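Potential RNA-dependent RNA polymerase (Human picobirnavirus, PDB 5I62) catalyses RNA-templated RNA synthesis from ribonucleoside triphosphates and probably serves both transcription and replication of the viral double-stranded RNA genome. Local coordinates at residues V56-D59 and L65-F68; E238-R243 and C396-R401; R242-M247 and D360-Y365. One frame throughout, in Å; residues are numbered along the deposited sequence.

Contacts 2 and 3 are successive parts of one packing surface, with centres about 8 Å apart: helix 237-250 offers Val240 to the hairpin begun by strand 395-398, then Ile244 and Met247 to strand 360-363. The two meet directly where Tyr398 CG lies 3.8 Å from Val362 CG1. Asp360, at the start of that strand, closes the Gly-Asp-Asp sequence of polymerase motif C, which places both contacts in the palm, next to what is by its sequence the catalytic motif. Contact 1 is more peripheral, its centre about 18 Å from that of contact 2, yet Phe68 CZ reaches Arg400 O at 3.3 Å. Contacts 1 and 3 do not touch; their nearest atoms are about 10 Å apart.

Contact 1: V56-D59 and L65-F68; sequences VSID and LMEF
Met66 contributes the largest share of this interface, its methyl group touching both Ile58 and the backbone of Val56. The methyl carbon CE approaches Ile58 CG1 to 3.3 Å, closer than usual for two carbons, and lies 3.6 Å from Val56 CA. The Met66 side chain leaves the helix with CG opposite the backbone N (chi1 -175°), and the bends at chi2 and chi3 then aim the SD-CE bond at Ile58 CG1. Asp59 lies across the base of this chain at about a right angle: its OD1 is 3.2 Å from Met66 CB and 3.4 Å from Met66 CG, so the carboxylate meets the aliphatic part of the methionine and not its sulfur.

Ile58 has a second neighbour in Leu65. There the terminal methyl CD1 touches Leu65 CD2 at 3.5 Å, the two branched side chains again crossing nearly at right angles. Ile58 CG1 is held between its own backbone N and carbonyl carbon (chi1 66°), and from there CD1 extends to the leucine while CG1 remains in contact with the methionine methyl. No hydrogen bond joins the segments.

The loop is shaped by bonds of its own: Asp59 N donates to Val56 O at 3.1 Å, closing a turn over these four residues, and Ser57 OG bonds to Lys54 O. Around this first shell, Met66 also packs on Tyr52 and Leu55 of helix 44-55, while Leu459 touches Ile58 and Pro458 meets Leu65. The connecting loop and the preceding helix 44-55 thus both pack on Met66 of helix 63-73. The arrangement is that of two consecutive helices, 44-55 and 63-73, within the polymerase family region, joined by a short linker whose apolar side chain folds inward against the second helix.

Contact 2: E238-R243 and C396-R401; sequences EAVDRR and CTYLRR
Helix 237-250 runs past the end of a beta hairpin here, with Val240 and Tyr398 as the nearest backbone neighbours, their CA atoms 9.0 Å apart, so side chains alone bridge the gap. On the hairpin side, strand 395-398 reverses through a type I' turn from Tyr398 to Arg401. Leu399 and Arg400 occupy its two central positions with positive phi angles, and the turn is closed by a reciprocal pair of backbone bonds, Tyr398 N to Arg401 O and Arg401 N to Tyr398 O. The helix keeps its regular bonding, with Arg242 N donating to Glu238 O.

Val240 carries the contact. Its CG1 methyl meets the tyrosine at the ring edge, near the ring plane, 3.6 Å from Tyr398 CD2 and 3.7 Å from Tyr398 CE2. Tyr398 has CG opposite its backbone N (chi1 -180°), an orientation that brings this edge to the helix. One ring face is covered from within the turn by Leu399, whose CG stands 3.7 Å above the centre of the tyrosine ring. The other valine methyl, CG2, makes a looser approach to Leu399 CD1 at 4.4 Å.

Arg401 braces the turn: its NH1 donates to Leu399 O at 2.7 Å, with the acceptor in the guanidinium plane and a C=O...N angle of 168°. This bond spans the hairpin bend and adds a side-chain link to the backbone pair. On the helix, Asp241 OD2 accepts from Gly415 N and Glu238 forms a salt bridge with Lys455, tying the same helix to later parts of the chain. A tight two-residue beta hairpin later in the chain than motif C, packed against a palm helix, is consistent with motif E of viral RNA-dependent RNA polymerases, the hairpin at the palm-thumb junction.

Contact 3: R242-M247 and D360-Y365; sequences RRITKM and DGVLTY
Ile244 and Met247, one helical turn apart, are the residues of 242-247 that face strand 360-363. Ile244 reaches the strand through its terminal methyl alone: CD1 meets Val362 CG1 at 4.0 Å, the side chains crossing at about a right angle. Its CB does not point straight at the strand, and the bends at both torsions (chi1 -63°, chi2 -65°) carry the methyl there. After Thr245, whose OG1 bonds back to Asp241 O within the helix, the chain comes round to the strand again.

Met247 spans more of the strand. Extended through its first two torsions, it bends only at the third (chi3 68°), laying SD and CE alongside one branch of the valine, each 4.1 Å from Val362 CG2. Val362 therefore divides its two methyls between two helix residues. Nearer the backbone, Met247 CG touches Thr364 CG2 at 4.0 Å. The threonine turns its methyl to the helix while its OG1 is hydrogen-bonded to Val256 O, so its polar group is satisfied away from this apolar face.

Val257 of strand 257-261 touches both Met247 and Val362, Cys259 touches Val362, and Cys396 packs on Ile244 and Val362. The packing is that of the polymerase palm, an antiparallel sheet carrying the motif C hairpin of strands 355-357 and 360-363, as inferred from its Gly-Asp-Asp sequence, and probably motif A on 257-261, with a helix laid over one face.

Contact 1: V56-D59 and L65-F68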
loop_
_atom_site.group_PDB
_atom_site.type_symbol
_atom_site.label_atom_id
_atom_site.label_comp_id
_atom_site.label_asym_id
_atom_site.label_seq_id
_atom_site.Cartn_x
_atom_site.Cartn_y
_atom_site.Cartn_z
ATOM N N VAL A 56 13.900 18.130 18.910
ATOM C CA VAL A 56 14.123 19.494 18.467
ATOM C C VAL A 56 15.608 19.817 18.349
ATOM O O VAL A 56 15.982 20.755 17.640
ATOM C CB VAL A 56 13.395 20.441 19.436
ATOM C CG1 VAL A 56 14.252 20.714 20.668
ATOM C CG2 VAL A 56 12.975 21.716 18.740
ATOM N N SER A 57 16.467 19.030 19.000
ATOM C CA SER A 57 17.909 19.208 18.925
ATOM C C SER A 57 18.472 19.055 17.510
ATOM O O SER A 57 19.598 19.499 17.255
ATOM C CB SER A 57 18.579 18.217 19.875
ATOM O OG SER A 57 18.534 16.898 19.356
ATOM N N ILE A 58 17.738 18.426 16.587
ATOM C CA ILE A 58 18.248 18.287 15.220
ATOM C C ILE A 58 17.901 19.467 14.325
ATOM O O ILE A 58 18.347 19.497 13.172
ATOM C CB ILE A 58 17.714 17.026 14.510
ATOM C CG1 ILE A 58 16.205 17.159 14.311
ATOM C CG2 ILE A 58 18.056 15.778 15.289
ATOM C CD1 ILE A 58 15.545 16.059 13.517
ATOM N N ASP A 59 17.104 20.426 14.813
ATOM C CA ASP A 59 16.610 21.488 13.944
ATOM C C ASP A 59 17.737 22.326 13.367
ATOM O O ASP A 59 17.602 22.880 12.266
ATOM C CB ASP A 59 15.648 22.414 14.687
ATOM C CG ASP A 59 14.868 23.308 13.739
ATOM O OD1 ASP A 59 14.518 22.831 12.642
ATOM O OD2 ASP A 59 14.627 24.493 14.062
ATOM N N LEU A 65 14.518 18.072 8.026
ATOM C CA LEU A 65 14.068 16.871 8.735
ATOM C C LEU A 65 13.081 17.239 9.835
ATOM O O LEU A 65 12.099 16.520 10.068
ATOM C CB LEU A 65 15.252 16.100 9.320
ATOM C CG LEU A 65 14.872 14.832 10.110
ATOM C CD1 LEU A 65 14.035 13.864 9.270
ATOM C CD2 LEU A 65 16.091 14.125 10.646
ATOM N N MET A 66 13.326 18.366 10.514
ATOM C CA MET A 66 12.383 18.858 11.515
ATOM C C MET A 66 11.052 19.236 10.876
ATOM O O MET A 66 9.987 18.955 11.440
ATOM C CB MET A 66 12.985 20.047 12.266
ATOM C CG MET A 66 12.136 20.586 13.429
ATOM S SD MET A 66 11.785 19.370 14.737
ATOM C CE MET A 66 13.397 18.731 15.032
ATOM N N GLU A 67 11.087 19.872 9.700
ATOM C CA GLU A 67 9.844 20.181 8.991
ATOM C C GLU A 67 9.074 18.917 8.654
ATOM O O GLU A 67 7.845 18.884 8.763
ATOM C CB GLU A 67 10.120 20.944 7.702
ATOM C CG GLU A 67 10.621 22.341 7.880
ATOM C CD GLU A 67 11.552 22.745 6.737
ATOM O OE1 GLU A 67 12.549 23.462 6.994
ATOM O OE2 GLU A 67 11.305 22.308 5.585
ATOM N N PHE A 68 9.786 17.888 8.190
ATOM C CA PHE A 68 9.183 16.594 7.880
ATOM C C PHE A 68 8.529 15.993 9.117
ATOM O O PHE A 68 7.380 15.545 9.070
ATOM C CB PHE A 68 10.281 15.696 7.312
ATOM C CG PHE A 68 9.954 14.222 7.248
ATOM C CD1 PHE A 68 9.230 13.697 6.192
ATOM C CD2 PHE A 68 10.473 13.354 8.193
ATOM C CE1 PHE A 68 8.986 12.328 6.109
ATOM C CE2 PHE A 68 10.231 11.988 8.113
ATOM C CZ PHE A 68 9.484 11.481 7.057
#

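Contact 2: E238-R243 and C396-R401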
loop_
_atom_site.group_PDB
_atom_site.type_symbol
_atom_site.label_atom_id
_atom_site.label_comp_id
_atom_site.label_asym_id
_atom_site.label_seq_id
_atom_site.Cartn_x
_atom_site.Cartn_y
_atom_site.Cartn_z
ATOM N N GLU A 238 16.435 -0.421 1.364
ATOM C CA GLU A 238 17.827 -0.162 1.009
ATOM C C GLU A 238 17.994 -0.023 -0.505
ATOM O O GLU A 238 18.796 0.796 -0.975
ATOM C CB GLU A 238 18.716 -1.266 1.582
ATOM C CG GLU A 238 18.815 -1.245 3.124
ATOM C CD GLU A 238 17.523 -1.687 3.837
ATOM O OE1 GLU A 238 16.803 -2.573 3.315
ATOM O OE2 GLU A 238 17.227 -1.141 4.928
ATOM N N ALA A 239 17.237 -0.798 -1.285
ATOM C CA ALA A 239 17.250 -0.605 -2.738
ATOM C C ALA A 239 16.664 0.752 -3.112
ATOM O O ALA A 239 17.121 1.395 -4.066
ATOM C CB ALA A 239 16.490 -1.725 -3.441
ATOM N N VAL A 240 15.639 1.197 -2.380
ATOM C CA VAL A 240 15.073 2.526 -2.613
ATOM C C VAL A 240 16.122 3.591 -2.350
ATOM O O VAL A 240 16.270 4.541 -3.124
ATOM C CB VAL A 240 13.829 2.759 -1.734
ATOM C CG1 VAL A 240 13.405 4.239 -1.802
ATOM C CG2 VAL A 240 12.681 1.874 -2.171
ATOM N N ASP A 241 16.825 3.466 -1.220
ATOM C CA ASP A 241 17.824 4.447 -0.811
ATOM C C ASP A 241 18.963 4.522 -1.817
ATOM O O ASP A 241 19.489 5.604 -2.091
ATOM C CB ASP A 241 18.375 4.101 0.574
ATOM C CG ASP A 241 17.306 4.162 1.668
ATOM O OD1 ASP A 241 16.196 4.678 1.384
ATOM O OD2 ASP A 241 17.574 3.708 2.815
ATOM N N ARG A 242 19.370 3.381 -2.362
ATOM C CA ARG A 242 20.433 3.415 -3.351
ATOM C C ARG A 242 20.015 4.198 -4.581
ATOM O O ARG A 242 20.812 4.954 -5.132
ATOM C CB ARG A 242 20.882 2.020 -3.743
ATOM C CG ARG A 242 21.759 1.402 -2.687
ATOM C CD ARG A 242 22.474 0.206 -3.230
ATOM N NE ARG A 242 21.741 -0.330 -4.370
ATOM C CZ ARG A 242 20.974 -1.416 -4.287
ATOM N NH1 ARG A 242 20.836 -2.059 -3.122
ATOM N NH2 ARG A 242 20.320 -1.844 -5.370
ATOM N N ARG A 243 18.769 4.031 -5.030
ATOM C CA ARG A 243 18.338 4.767 -6.213
ATOM C C ARG A 243 18.129 6.249 -5.911
ATOM O O ARG A 243 18.425 7.102 -6.758
ATOM C CB ARG A 243 17.083 4.150 -6.815
ATOM C CG ARG A 243 16.772 4.731 -8.190
ATOM C CD ARG A 243 16.150 3.731 -9.126
ATOM N NE ARG A 243 16.958 2.526 -9.308
ATOM C CZ ARG A 243 16.525 1.435 -9.941
ATOM N NH1 ARG A 243 15.297 1.413 -10.452
ATOM N NH2 ARG A 243 17.308 0.366 -10.059
ATOM N N CYS A 396 14.255 15.135 -0.333
ATOM C CA CYS A 396 13.005 14.634 -0.881
ATOM C C CYS A 396 12.327 13.762 0.163
ATOM O O CYS A 396 12.938 13.351 1.150
ATOM C CB CYS A 396 13.231 13.850 -2.185
ATOM S SG CYS A 396 14.244 12.361 -1.972
ATOM N N THR A 397 11.050 13.508 -0.058
ATOM C CA THR A 397 10.314 12.544 0.744
ATOM C C THR A 397 9.712 11.533 -0.208
ATOM O O THR A 397 9.206 11.903 -1.270
ATOM C CB THR A 397 9.224 13.212 1.593
ATOM O OG1 THR A 397 8.343 13.940 0.729
ATOM C CG2 THR A 397 9.840 14.181 2.593
ATOM N N TYR A 398 9.796 10.263 0.159
ATOM C CA TYR A 398 9.311 9.175 -0.674
ATOM C C TYR A 398 8.975 8.036 0.268
ATOM O O TYR A 398 9.802 7.689 1.111
ATOM C CB TYR A 398 10.372 8.748 -1.702
ATOM C CG TYR A 398 9.955 7.629 -2.622
ATOM C CD1 TYR A 398 8.777 7.706 -3.358
ATOM C CD2 TYR A 398 10.739 6.485 -2.758
ATOM C CE1 TYR A 398 8.398 6.679 -4.207
ATOM C CE2 TYR A 398 10.365 5.452 -3.611
ATOM C CZ TYR A 398 9.188 5.557 -4.330
ATOM O OH TYR A 398 8.810 4.538 -5.186
ATOM N N LEU A 399 7.753 7.508 0.152
ATOM C CA LEU A 399 7.252 6.421 1.009
ATOM C C LEU A 399 7.329 6.803 2.484
ATOM O O LEU A 399 7.654 5.979 3.337
ATOM C CB LEU A 399 8.003 5.113 0.749
ATOM C CG LEU A 399 8.003 4.641 -0.710
ATOM C CD1 LEU A 399 8.748 3.307 -0.844
ATOM C CD2 LEU A 399 6.579 4.535 -1.267
ATOM N N ARG A 400 7.037 8.074 2.774
ATOM C CA ARG A 400 7.067 8.637 4.124
ATOM C C ARG A 400 8.444 8.531 4.785
ATOM O O ARG A 400 8.551 8.484 6.016
ATOM C CB ARG A 400 5.991 8.011 5.014
ATOM C CG ARG A 400 4.572 8.411 4.597
ATOM C CD ARG A 400 3.538 7.860 5.574
ATOM N NE ARG A 400 2.268 7.511 4.932
ATOM C CZ ARG A 400 1.372 8.399 4.509
ATOM N NH1 ARG A 400 1.598 9.704 4.648
ATOM N NH2 ARG A 400 0.245 7.981 3.940
ATOM N N ARG A 401 9.509 8.538 3.978
ATOM C CA ARG A 401 10.872 8.662 4.480
ATOM C C ARG A 401 11.526 9.905 3.886
ATOM O O ARG A 401 11.356 10.200 2.698
ATOM C CB ARG A 401 11.742 7.458 4.122
ATOM C CG ARG A 401 11.664 6.299 5.078
ATOM C CD ARG A 401 10.564 5.405 4.659
ATOM N NE ARG A 401 10.519 4.151 5.414
ATOM C CZ ARG A 401 9.438 3.384 5.442
ATOM N NH1 ARG A 401 8.354 3.786 4.786
ATOM N NH2 ARG A 401 9.430 2.241 6.126
#

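Contact 3: R242-M247 and D360-Y365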
loop_
_atom_site.group_PDB
_atom_site.type_symbol
_atom_site.label_atom_id
_atom_site.label_comp_id
_atom_site.label_asym_id
_atom_site.label_seq_id
_atom_site.Cartn_x
_atom_site.Cartn_y
_atom_site.Cartn_z
ATOM N N ARG A 242 19.370 3.381 -2.362
ATOM C CA ARG A 242 20.433 3.415 -3.351
ATOM C C ARG A 242 20.015 4.198 -4.581
ATOM O O ARG A 242 20.812 4.954 -5.132
ATOM C CB ARG A 242 20.882 2.020 -3.743
ATOM C CG ARG A 242 21.759 1.402 -2.687
ATOM C CD ARG A 242 22.474 0.206 -3.230
ATOM N NE ARG A 242 21.741 -0.330 -4.370
ATOM C CZ ARG A 242 20.974 -1.416 -4.287
ATOM N NH1 ARG A 242 20.836 -2.059 -3.122
ATOM N NH2 ARG A 242 20.320 -1.844 -5.370
ATOM N N ARG A 243 18.769 4.031 -5.030
ATOM C CA ARG A 243 18.338 4.767 -6.213
ATOM C C ARG A 243 18.129 6.249 -5.911
ATOM O O ARG A 243 18.425 7.102 -6.758
ATOM C CB ARG A 243 17.083 4.150 -6.815
ATOM C CG ARG A 243 16.772 4.731 -8.190
ATOM C CD ARG A 243 16.150 3.731 -9.126
ATOM N NE ARG A 243 16.958 2.526 -9.308
ATOM C CZ ARG A 243 16.525 1.435 -9.941
ATOM N NH1 ARG A 243 15.297 1.413 -10.452
ATOM N NH2 ARG A 243 17.308 0.366 -10.059
ATOM N N ILE A 244 17.606 6.582 -4.723
ATOM C CA ILE A 244 17.545 7.991 -4.309
ATOM C C ILE A 244 18.926 8.629 -4.424
ATOM O O ILE A 244 19.082 9.743 -4.946
ATOM C CB ILE A 244 17.019 8.130 -2.867
ATOM C CG1 ILE A 244 15.576 7.630 -2.719
ATOM C CG2 ILE A 244 17.147 9.588 -2.397
ATOM C CD1 ILE A 244 14.574 8.433 -3.490
ATOM N N THR A 245 19.943 7.936 -3.904
ATOM C CA THR A 245 21.318 8.425 -3.960
ATOM C C THR A 245 21.749 8.696 -5.403
ATOM O O THR A 245 22.305 9.756 -5.707
ATOM C CB THR A 245 22.265 7.415 -3.297
ATOM O OG1 THR A 245 21.787 7.048 -1.990
ATOM C CG2 THR A 245 23.674 8.003 -3.172
ATOM N N LYS A 246 21.494 7.745 -6.301
ATOM C CA LYS A 246 21.876 7.912 -7.704
ATOM C C LYS A 246 21.132 9.072 -8.348
ATOM O O LYS A 246 21.700 9.788 -9.183
ATOM C CB LYS A 246 21.631 6.613 -8.475
ATOM C CG LYS A 246 22.580 5.482 -8.074
ATOM C CD LYS A 246 24.025 6.015 -8.117
ATOM C CE LYS A 246 24.997 5.157 -7.316
ATOM N NZ LYS A 246 25.244 3.817 -7.929
ATOM N N MET A 247 19.873 9.286 -7.950
ATOM C CA MET A 247 19.097 10.405 -8.474
ATOM C C MET A 247 19.748 11.734 -8.104
ATOM O O MET A 247 19.868 12.642 -8.944
ATOM C CB MET A 247 17.659 10.318 -7.950
ATOM C CG MET A 247 16.731 11.415 -8.487
ATOM S SD MET A 247 15.162 11.453 -7.573
ATOM C CE MET A 247 15.768 12.034 -5.984
ATOM N N ASP A 360 2.782 6.861 -5.251
ATOM C CA ASP A 360 3.901 7.613 -4.698
ATOM C C ASP A 360 5.012 7.731 -5.733
ATOM O O ASP A 360 5.366 6.737 -6.358
ATOM C CB ASP A 360 4.453 6.940 -3.442
ATOM C CG ASP A 360 4.760 7.927 -2.356
ATOM O OD1 ASP A 360 5.714 8.726 -2.498
ATOM O OD2 ASP A 360 4.005 7.909 -1.360
ATOM N N GLY A 361 5.572 8.923 -5.884
ATOM C CA GLY A 361 6.609 9.129 -6.884
ATOM C C GLY A 361 7.623 10.174 -6.474
ATOM O O GLY A 361 7.328 11.094 -5.700
ATOM N N VAL A 362 8.827 10.041 -7.022
ATOM C CA VAL A 362 9.861 11.050 -6.866
ATOM C C VAL A 362 10.662 11.053 -8.159
ATOM O O VAL A 362 11.010 9.988 -8.675
ATOM C CB VAL A 362 10.730 10.788 -5.614
ATOM C CG1 VAL A 362 11.417 9.423 -5.675
ATOM C CG2 VAL A 362 11.749 11.873 -5.433
ATOM N N LEU A 363 10.879 12.232 -8.735
ATOM C CA LEU A 363 11.429 12.255 -10.086
ATOM C C LEU A 363 12.177 13.552 -10.360
ATOM O O LEU A 363 11.982 14.567 -9.693
ATOM C CB LEU A 363 10.330 12.047 -11.144
ATOM C CG LEU A 363 9.433 13.246 -11.491
ATOM C CD1 LEU A 363 8.754 13.030 -12.842
ATOM C CD2 LEU A 363 8.362 13.451 -10.417
ATOM N N THR A 364 13.014 13.504 -11.388
ATOM C CA THR A 364 13.653 14.717 -11.873
ATOM C C THR A 364 13.930 14.563 -13.362
ATOM O O THR A 364 14.060 13.449 -13.873
ATOM C CB THR A 364 14.942 15.034 -11.085
ATOM O OG1 THR A 364 15.411 16.351 -11.413
ATOM C CG2 THR A 364 16.026 14.018 -11.400
ATOM N N TYR A 365 13.947 15.696 -14.059
ATOM C CA TYR A 365 14.413 15.787 -15.433
ATOM C C TYR A 365 14.751 17.246 -15.712
ATOM O O TYR A 365 14.357 18.126 -14.946
ATOM C CB TYR A 365 13.367 15.243 -16.428
ATOM C CG TYR A 365 12.030 15.964 -16.415
ATOM C CD1 TYR A 365 11.855 17.189 -17.068
ATOM C CD2 TYR A 365 10.924 15.396 -15.787
ATOM C CE1 TYR A 365 10.623 17.834 -17.062
ATOM C CE2 TYR A 365 9.691 16.024 -15.778
ATOM C CZ TYR A 365 9.546 17.246 -16.413
ATOM O OH TYR A 365 8.318 17.873 -16.398
#